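Local coordinates for protein thiamin pyrophosphokinase (Saccharomyces cerevisiae, PDB 1IG0) that transfers pyrophosphate from ATP to thiamine, making the cofactor thiamine diphosphate as a homodimer, at residues F178-I192 / E211-P223. Sequence-based numbering, arbitrary orientation.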
ATOM      1  N   PHE B 178      30.483  -0.630   9.529  1.00 30.28           N
ATOM      2  CA  PHE B 178      29.525  -1.007   8.493  1.00 30.54           C
ATOM      3  C   PHE B 178      30.091  -1.697   7.253  1.00 30.13           C
ATOM      4  O   PHE B 178      29.525  -2.684   6.778  1.00 29.85           O
ATOM      5  CB  PHE B 178      28.715   0.223   8.072  1.00 32.20           C
ATOM      6  CG  PHE B 178      27.624   0.590   9.042  1.00 33.73           C
ATOM      7  CD1 PHE B 178      27.898   0.738  10.399  1.00 34.40           C
ATOM      8  CD2 PHE B 178      26.319   0.786   8.597  1.00 34.06           C
ATOM      9  CE1 PHE B 178      26.887   1.071  11.299  1.00 34.96           C
ATOM     10  CE2 PHE B 178      25.301   1.121   9.490  1.00 34.51           C
ATOM     11  CZ  PHE B 178      25.584   1.264  10.842  1.00 34.49           C
ATOM     12  N   SER B 179      31.201  -1.189   6.729  1.00 29.23           N
ATOM     13  CA  SER B 179      31.803  -1.779   5.538  1.00 28.98           C
ATOM     14  C   SER B 179      32.249  -3.222   5.756  1.00 28.87           C
ATOM     15  O   SER B 179      32.492  -3.950   4.794  1.00 29.82           O
ATOM     16  CB  SER B 179      33.001  -0.944   5.078  1.00 28.31           C
ATOM     17  OG  SER B 179      34.022  -0.933   6.059  1.00 28.13           O
ATOM     18  N   LYS B 180      32.347  -3.638   7.015  1.00 28.39           N
ATOM     19  CA  LYS B 180      32.778  -4.995   7.336  1.00 27.98           C
ATOM     20  C   LYS B 180      31.689  -5.852   7.976  1.00 27.05           C
ATOM     21  O   LYS B 180      31.952  -6.966   8.434  1.00 27.46           O
ATOM     22  CB  LYS B 180      33.996  -4.946   8.259  1.00 28.98           C
ATOM     23  CG  LYS B 180      35.202  -4.259   7.641  1.00 31.43           C
ATOM     24  CD  LYS B 180      35.673  -4.981   6.385  1.00 32.42           C
ATOM     25  CE  LYS B 180      36.850  -4.263   5.746  1.00 33.95           C
ATOM     26  NZ  LYS B 180      37.336  -4.973   4.534  1.00 35.19           N
ATOM     27  N   VAL B 181      30.467  -5.332   8.012  1.00 25.32           N
ATOM     28  CA  VAL B 181      29.352  -6.069   8.595  1.00 24.22           C
ATOM     29  C   VAL B 181      28.826  -7.087   7.593  1.00 23.36           C
ATOM     30  O   VAL B 181      28.593  -6.758   6.431  1.00 22.81           O
ATOM     31  CB  VAL B 181      28.194  -5.123   8.986  1.00 24.25           C
ATOM     32  CG1 VAL B 181      26.992  -5.935   9.464  1.00 23.16           C
ATOM     33  CG2 VAL B 181      28.653  -4.165  10.073  1.00 24.11           C
ATOM     34  N   THR B 182      28.648  -8.326   8.042  1.00 22.09           N
ATOM     35  CA  THR B 182      28.134  -9.372   7.166  1.00 21.67           C
ATOM     36  C   THR B 182      26.711  -8.999   6.772  1.00 21.06           C
ATOM     37  O   THR B 182      25.897  -8.647   7.624  1.00 20.43           O
ATOM     38  CB  THR B 182      28.116 -10.744   7.873  1.00 22.02           C
ATOM     39  OG1 THR B 182      29.453 -11.114   8.224  1.00 22.61           O
ATOM     40  CG2 THR B 182      27.528 -11.810   6.957  1.00 22.42           C
ATOM     41  N   PRO B 183      26.394  -9.059   5.471  1.00 20.84           N
ATOM     42  CA  PRO B 183      25.049  -8.717   5.000  1.00 20.40           C
ATOM     43  C   PRO B 183      23.968  -9.581   5.638  1.00 20.28           C
ATOM     44  O   PRO B 183      24.214 -10.730   6.000  1.00 20.48           O
ATOM     45  CB  PRO B 183      25.143  -8.945   3.495  1.00 21.57           C
ATOM     46  CG  PRO B 183      26.582  -8.643   3.201  1.00 21.46           C
ATOM     47  CD  PRO B 183      27.284  -9.350   4.334  1.00 21.28           C
ATOM     48  N   ILE B 184      22.772  -9.019   5.771  1.00 19.49           N
ATOM     49  CA  ILE B 184      21.647  -9.743   6.348  1.00 19.35           C
ATOM     50  C   ILE B 184      20.494  -9.759   5.355  1.00 19.65           C
ATOM     51  O   ILE B 184      19.847  -8.735   5.127  1.00 19.18           O
ATOM     52  CB  ILE B 184      21.151  -9.082   7.654  1.00 18.11           C
ATOM     53  CG1 ILE B 184      22.272  -9.068   8.693  1.00 17.63           C
ATOM     54  CG2 ILE B 184      19.944  -9.842   8.197  1.00 18.99           C
ATOM     55  CD1 ILE B 184      21.897  -8.362   9.990  1.00 18.13           C
ATOM     56  N   SER B 185      20.252 -10.917   4.751  1.00 19.36           N
ATOM     57  CA  SER B 185      19.158 -11.059   3.800  1.00 19.58           C
ATOM     58  C   SER B 185      17.879 -11.171   4.621  1.00 19.80           C
ATOM     59  O   SER B 185      17.664 -12.161   5.322  1.00 19.03           O
ATOM     60  CB  SER B 185      19.349 -12.311   2.942  1.00 20.25           C
ATOM     61  OG  SER B 185      18.330 -12.405   1.962  1.00 21.73           O
ATOM     62  N   LEU B 186      17.034 -10.149   4.528  1.00 18.87           N
ATOM     63  CA  LEU B 186      15.793 -10.102   5.291  1.00 18.54           C
ATOM     64  C   LEU B 186      14.534 -10.205   4.431  1.00 18.41           C
ATOM     65  O   LEU B 186      14.279  -9.356   3.578  1.00 18.93           O
ATOM     66  CB  LEU B 186      15.761  -8.804   6.102  1.00 18.63           C
ATOM     67  CG  LEU B 186      14.555  -8.479   6.982  1.00 17.76           C
ATOM     68  CD1 LEU B 186      14.418  -9.516   8.088  1.00 18.52           C
ATOM     69  CD2 LEU B 186      14.730  -7.083   7.568  1.00 18.27           C
ATOM     70  N   LEU B 187      13.751 -11.255   4.665  1.00 18.32           N
ATOM     71  CA  LEU B 187      12.507 -11.469   3.934  1.00 18.46           C
ATOM     72  C   LEU B 187      11.370 -11.263   4.929  1.00 18.79           C
ATOM     73  O   LEU B 187      11.323 -11.924   5.966  1.00 19.15           O
ATOM     74  CB  LEU B 187      12.460 -12.889   3.363  1.00 18.45           C
ATOM     75  CG  LEU B 187      11.308 -13.206   2.405  1.00 18.29           C
ATOM     76  CD1 LEU B 187      11.405 -12.318   1.169  1.00 17.32           C
ATOM     77  CD2 LEU B 187      11.363 -14.674   2.008  1.00 18.21           C
ATOM     78  N   ALA B 188      10.456 -10.350   4.617  1.00 18.47           N
ATOM     79  CA  ALA B 188       9.350 -10.057   5.522  1.00 19.01           C
ATOM     80  C   ALA B 188       7.975 -10.481   5.022  1.00 20.35           C
ATOM     81  O   ALA B 188       7.640 -10.314   3.849  1.00 19.92           O
ATOM     82  CB  ALA B 188       9.340  -8.567   5.854  1.00 19.43           C
ATOM     83  N   LEU B 189       7.180 -11.022   5.941  1.00 20.21           N
ATOM     84  CA  LEU B 189       5.825 -11.468   5.647  1.00 20.66           C
ATOM     85  C   LEU B 189       4.832 -10.644   6.466  1.00 21.37           C
ATOM     86  O   LEU B 189       5.088 -10.332   7.629  1.00 21.02           O
ATOM     87  CB  LEU B 189       5.659 -12.949   6.008  1.00 21.18           C
ATOM     88  CG  LEU B 189       6.464 -14.004   5.243  1.00 22.39           C
ATOM     89  CD1 LEU B 189       6.279 -15.369   5.901  1.00 21.85           C
ATOM     90  CD2 LEU B 189       6.009 -14.047   3.790  1.00 23.35           C
ATOM     91  N   GLY B 190       3.710 -10.284   5.851  1.00 20.89           N
ATOM     92  CA  GLY B 190       2.681  -9.530   6.547  1.00 21.02           C
ATOM     93  C   GLY B 190       2.869  -8.038   6.776  1.00 21.78           C
ATOM     94  O   GLY B 190       2.169  -7.457   7.604  1.00 22.62           O
ATOM     95  N   GLY B 191       3.791  -7.408   6.058  1.00 21.70           N
ATOM     96  CA  GLY B 191       4.000  -5.981   6.246  1.00 21.72           C
ATOM     97  C   GLY B 191       3.253  -5.124   5.239  1.00 21.67           C
ATOM     98  O   GLY B 191       3.251  -3.895   5.333  1.00 21.54           O
ATOM     99  N   ILE B 192       2.598  -5.776   4.284  1.00 20.91           N
ATOM    100  CA  ILE B 192       1.863  -5.077   3.235  1.00 20.94           C
ATOM    101  C   ILE B 192       0.441  -5.624   3.071  1.00 21.86           C
ATOM    102  O   ILE B 192       0.217  -6.829   3.184  1.00 21.90           O
ATOM    103  CB  ILE B 192       2.586  -5.230   1.867  1.00 20.56           C
ATOM    104  CG1 ILE B 192       4.055  -4.801   1.985  1.00 19.66           C
ATOM    105  CG2 ILE B 192       1.866  -4.416   0.800  1.00 19.63           C
ATOM    106  CD1 ILE B 192       4.263  -3.312   2.148  1.00 19.35           C
ATOM    107  N   GLU B 211      19.656   3.543   4.202  1.00 26.69           N
ATOM    108  CA  GLU B 211      20.442   4.704   4.597  1.00 28.98           C
ATOM    109  C   GLU B 211      21.177   4.591   5.932  1.00 28.35           C
ATOM    110  O   GLU B 211      22.310   5.058   6.056  1.00 28.11           O
ATOM    111  CB  GLU B 211      19.539   5.946   4.609  1.00 31.51           C
ATOM    112  CG  GLU B 211      20.100   7.151   5.356  1.00 37.46           C
ATOM    113  CD  GLU B 211      19.358   8.437   5.035  1.00 41.02           C
ATOM    114  OE1 GLU B 211      18.108   8.412   4.966  1.00 43.78           O
ATOM    115  OE2 GLU B 211      20.031   9.475   4.859  1.00 43.10           O
ATOM    116  N   ASN B 212      20.552   3.960   6.921  1.00 26.94           N
ATOM    117  CA  ASN B 212      21.157   3.856   8.246  1.00 26.98           C
ATOM    118  C   ASN B 212      21.631   2.472   8.690  1.00 25.59           C
ATOM    119  O   ASN B 212      22.245   2.337   9.748  1.00 25.81           O
ATOM    120  CB  ASN B 212      20.177   4.421   9.273  1.00 28.55           C
ATOM    121  CG  ASN B 212      19.760   5.843   8.946  1.00 30.87           C
ATOM    122  OD1 ASN B 212      18.604   6.221   9.135  1.00 32.12           O
ATOM    123  ND2 ASN B 212      20.704   6.640   8.457  1.00 31.64           N
ATOM    124  N   ALA B 213      21.348   1.451   7.889  1.00 24.41           N
ATOM    125  CA  ALA B 213      21.761   0.082   8.199  1.00 23.17           C
ATOM    126  C   ALA B 213      21.869  -0.658   6.874  1.00 22.55           C
ATOM    127  O   ALA B 213      21.219  -1.683   6.661  1.00 21.12           O
ATOM    128  CB  ALA B 213      20.732  -0.591   9.102  1.00 23.43           C
ATOM    129  N   SER B 214      22.706  -0.117   5.993  1.00 22.31           N
ATOM    130  CA  SER B 214      22.911  -0.652   4.652  1.00 22.80           C
ATOM    131  C   SER B 214      23.261  -2.128   4.545  1.00 22.20           C
ATOM    132  O   SER B 214      23.146  -2.701   3.464  1.00 22.56           O
ATOM    133  CB  SER B 214      23.976   0.168   3.920  1.00 24.04           C
ATOM    134  OG  SER B 214      25.233   0.062   4.564  1.00 26.14           O
ATOM    135  N   TYR B 215      23.692  -2.751   5.637  1.00 21.71           N
ATOM    136  CA  TYR B 215      24.028  -4.170   5.572  1.00 20.90           C
ATOM    137  C   TYR B 215      22.773  -5.026   5.414  1.00 20.45           C
ATOM    138  O   TYR B 215      22.851  -6.193   5.028  1.00 18.86           O
ATOM    139  CB  TYR B 215      24.829  -4.595   6.808  1.00 21.38           C
ATOM    140  CG  TYR B 215      24.261  -4.123   8.123  1.00 20.84           C
ATOM    141  CD1 TYR B 215      23.257  -4.841   8.772  1.00 19.81           C
ATOM    142  CD2 TYR B 215      24.722  -2.948   8.717  1.00 20.00           C
ATOM    143  CE1 TYR B 215      22.727  -4.400   9.980  1.00 19.07           C
ATOM    144  CE2 TYR B 215      24.195  -2.496   9.925  1.00 19.95           C
ATOM    145  CZ  TYR B 215      23.198  -3.227  10.550  1.00 19.32           C
ATOM    146  OH  TYR B 215      22.665  -2.777  11.736  1.00 18.13           O
ATOM    147  N   PHE B 216      21.616  -4.436   5.708  1.00 19.19           N
ATOM    148  CA  PHE B 216      20.343  -5.133   5.565  1.00 20.09           C
ATOM    149  C   PHE B 216      19.923  -5.134   4.101  1.00 20.39           C
ATOM    150  O   PHE B 216      20.173  -4.173   3.372  1.00 20.18           O
ATOM    151  CB  PHE B 216      19.228  -4.436   6.355  1.00 20.05           C
ATOM    152  CG  PHE B 216      19.135  -4.846   7.797  1.00 19.95           C
ATOM    153  CD1 PHE B 216      19.521  -3.972   8.809  1.00 19.31           C
ATOM    154  CD2 PHE B 216      18.612  -6.088   8.147  1.00 19.15           C
ATOM    155  CE1 PHE B 216      19.384  -4.327  10.152  1.00 20.19           C
ATOM    156  CE2 PHE B 216      18.470  -6.456   9.486  1.00 19.54           C
ATOM    157  CZ  PHE B 216      18.856  -5.572  10.490  1.00 19.36           C
ATOM    158  N   LYS B 217      19.284  -6.219   3.681  1.00 21.04           N
ATOM    159  CA  LYS B 217      18.775  -6.352   2.323  1.00 22.08           C
ATOM    160  C   LYS B 217      17.340  -6.819   2.519  1.00 21.43           C
ATOM    161  O   LYS B 217      17.057  -8.017   2.562  1.00 20.74           O
ATOM    162  CB  LYS B 217      19.564  -7.395   1.535  1.00 24.28           C
ATOM    163  CG  LYS B 217      21.065  -7.159   1.496  1.00 28.95           C
ATOM    164  CD  LYS B 217      21.723  -8.086   0.484  1.00 31.74           C
ATOM    165  CE  LYS B 217      21.337  -9.537   0.737  1.00 33.00           C
ATOM    166  NZ  LYS B 217      21.702 -10.416  -0.409  1.00 36.55           N
ATOM    167  N   LEU B 218      16.441  -5.851   2.652  1.00 20.13           N
ATOM    168  CA  LEU B 218      15.033  -6.124   2.894  1.00 19.52           C
ATOM    169  C   LEU B 218      14.160  -6.299   1.659  1.00 19.32           C
ATOM    170  O   LEU B 218      14.277  -5.564   0.678  1.00 19.04           O
ATOM    171  CB  LEU B 218      14.446  -5.014   3.770  1.00 19.02           C
ATOM    172  CG  LEU B 218      12.928  -4.982   3.984  1.00 18.35           C
ATOM    173  CD1 LEU B 218      12.467  -6.235   4.716  1.00 17.75           C
ATOM    174  CD2 LEU B 218      12.560  -3.738   4.778  1.00 17.01           C
ATOM    175  N   CYS B 219      13.271  -7.283   1.728  1.00 18.56           N
ATOM    176  CA  CYS B 219      12.338  -7.556   0.646  1.00 18.51           C
ATOM    177  C   CYS B 219      11.038  -8.081   1.232  1.00 18.09           C
ATOM    178  O   CYS B 219      11.050  -8.942   2.111  1.00 17.66           O
ATOM    179  CB  CYS B 219      12.906  -8.596  -0.323  1.00 18.68           C
ATOM    180  SG  CYS B 219      11.813  -8.975  -1.726  1.00 20.44           S
ATOM    181  N   TYR B 220       9.919  -7.556   0.750  1.00 18.32           N
ATOM    182  CA  TYR B 220       8.621  -7.999   1.230  1.00 19.22           C
ATOM    183  C   TYR B 220       8.037  -9.007   0.266  1.00 20.42           C
ATOM    184  O   TYR B 220       8.148  -8.852  -0.951  1.00 20.74           O
ATOM    185  CB  TYR B 220       7.640  -6.829   1.354  1.00 19.55           C
ATOM    186  CG  TYR B 220       8.013  -5.816   2.404  1.00 18.74           C
ATOM    187  CD1 TYR B 220       8.757  -4.684   2.079  1.00 18.50           C
ATOM    188  CD2 TYR B 220       7.648  -6.006   3.735  1.00 18.70           C
ATOM    189  CE1 TYR B 220       9.133  -3.766   3.058  1.00 18.05           C
ATOM    190  CE2 TYR B 220       8.017  -5.096   4.719  1.00 18.45           C
ATOM    191  CZ  TYR B 220       8.759  -3.979   4.375  1.00 17.85           C
ATOM    192  OH  TYR B 220       9.129  -3.080   5.346  1.00 18.18           O
ATOM    193  N   MET B 221       7.434 -10.050   0.817  1.00 20.27           N
ATOM    194  CA  MET B 221       6.781 -11.061   0.008  1.00 20.07           C
ATOM    195  C   MET B 221       5.323 -11.030   0.424  1.00 19.94           C
ATOM    196  O   MET B 221       4.995 -11.260   1.589  1.00 20.42           O
ATOM    197  CB  MET B 221       7.357 -12.450   0.264  1.00 20.34           C
ATOM    198  CG  MET B 221       6.617 -13.533  -0.506  1.00 21.91           C
ATOM    199  SD  MET B 221       7.285 -15.183  -0.264  1.00 25.24           S
ATOM    200  CE  MET B 221       8.584 -15.203  -1.460  1.00 24.25           C
ATOM    201  N   THR B 222       4.452 -10.726  -0.528  1.00 19.55           N
ATOM    202  CA  THR B 222       3.028 -10.654  -0.255  1.00 19.39           C
ATOM    203  C   THR B 222       2.351 -11.698  -1.126  1.00 19.12           C
ATOM    204  O   THR B 222       3.017 -12.409  -1.879  1.00 18.93           O
ATOM    205  CB  THR B 222       2.472  -9.254  -0.597  1.00 19.33           C
ATOM    206  OG1 THR B 222       2.276  -9.143  -2.012  1.00 19.01           O
ATOM    207  CG2 THR B 222       3.452  -8.177  -0.154  1.00 19.78           C
ATOM    208  N   PRO B 223       1.019 -11.816  -1.036  1.00 19.34           N
ATOM    209  CA  PRO B 223       0.331 -12.813  -1.861  1.00 20.48           C
ATOM    210  C   PRO B 223       0.463 -12.546  -3.356  1.00 20.50           C
ATOM    211  O   PRO B 223       0.197 -13.430  -4.174  1.00 20.35           O
ATOM    212  CB  PRO B 223      -1.120 -12.704  -1.397  1.00 20.20           C
ATOM    213  CG  PRO B 223      -0.994 -12.243   0.022  1.00 21.69           C
ATOM    214  CD  PRO B 223       0.087 -11.203  -0.073  1.00 20.23           C
TER
HETATM  215  O   HOH W   1      27.008  -2.295   6.123  1.00 52.06           O
HETATM  216  O   HOH W   2       2.897 -11.327   3.344  1.00 24.27           O
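Tyr215 O takes two donors from segment 178-192: Ile184 N at 2.9 Å in a nearly straight bond (165° at the hydrogen), and, more weakly, the CA-H of Pro183, with CA 3.3 Å from that oxygen. From here strands 184-189 and 216-221 run parallel, and the amides of Ile184, Leu186 and Ala188 alternate with those of Lys217, Cys219 and Met221 as donors. Just ahead of the strand, in the turn from Ala213 to Phe216, the Tyr215 side chain is held from two directions. Its CB points toward 178-192, and chi1 of 47° sets the ring between Val181 and Phe178; Val181 CG1 sits over one face, 3.5 Å from Tyr215 CG, while the ring's CE2 edge meets the face of Phe178 in a T-shaped pair with planes at 64°. Its OH hydrogen-bonds with Ser135 OG on helix 126-139. With an alanine here, Val181 and the Phe178 face would probably lose their aromatic partner, and Ser135 OG its hydroxyl mate. Further along, Ile184 CD1 lies over a face of the Phe216 ring, Leu186 CD2 packs 3.7 Å from Leu218 CD1, and Ala188 CB rests 3.7 Å from Tyr220 CD2. At the far end a water bridges Met221 O and Gly190 N. With helix 196-212 linking the strands, this is a beta-alpha-beta unit central to the large sheet: backbone bonds fix its register, and the largely apolar face of Phe216, Leu218 and Tyr220 packs against helices 126-139 and 196-212.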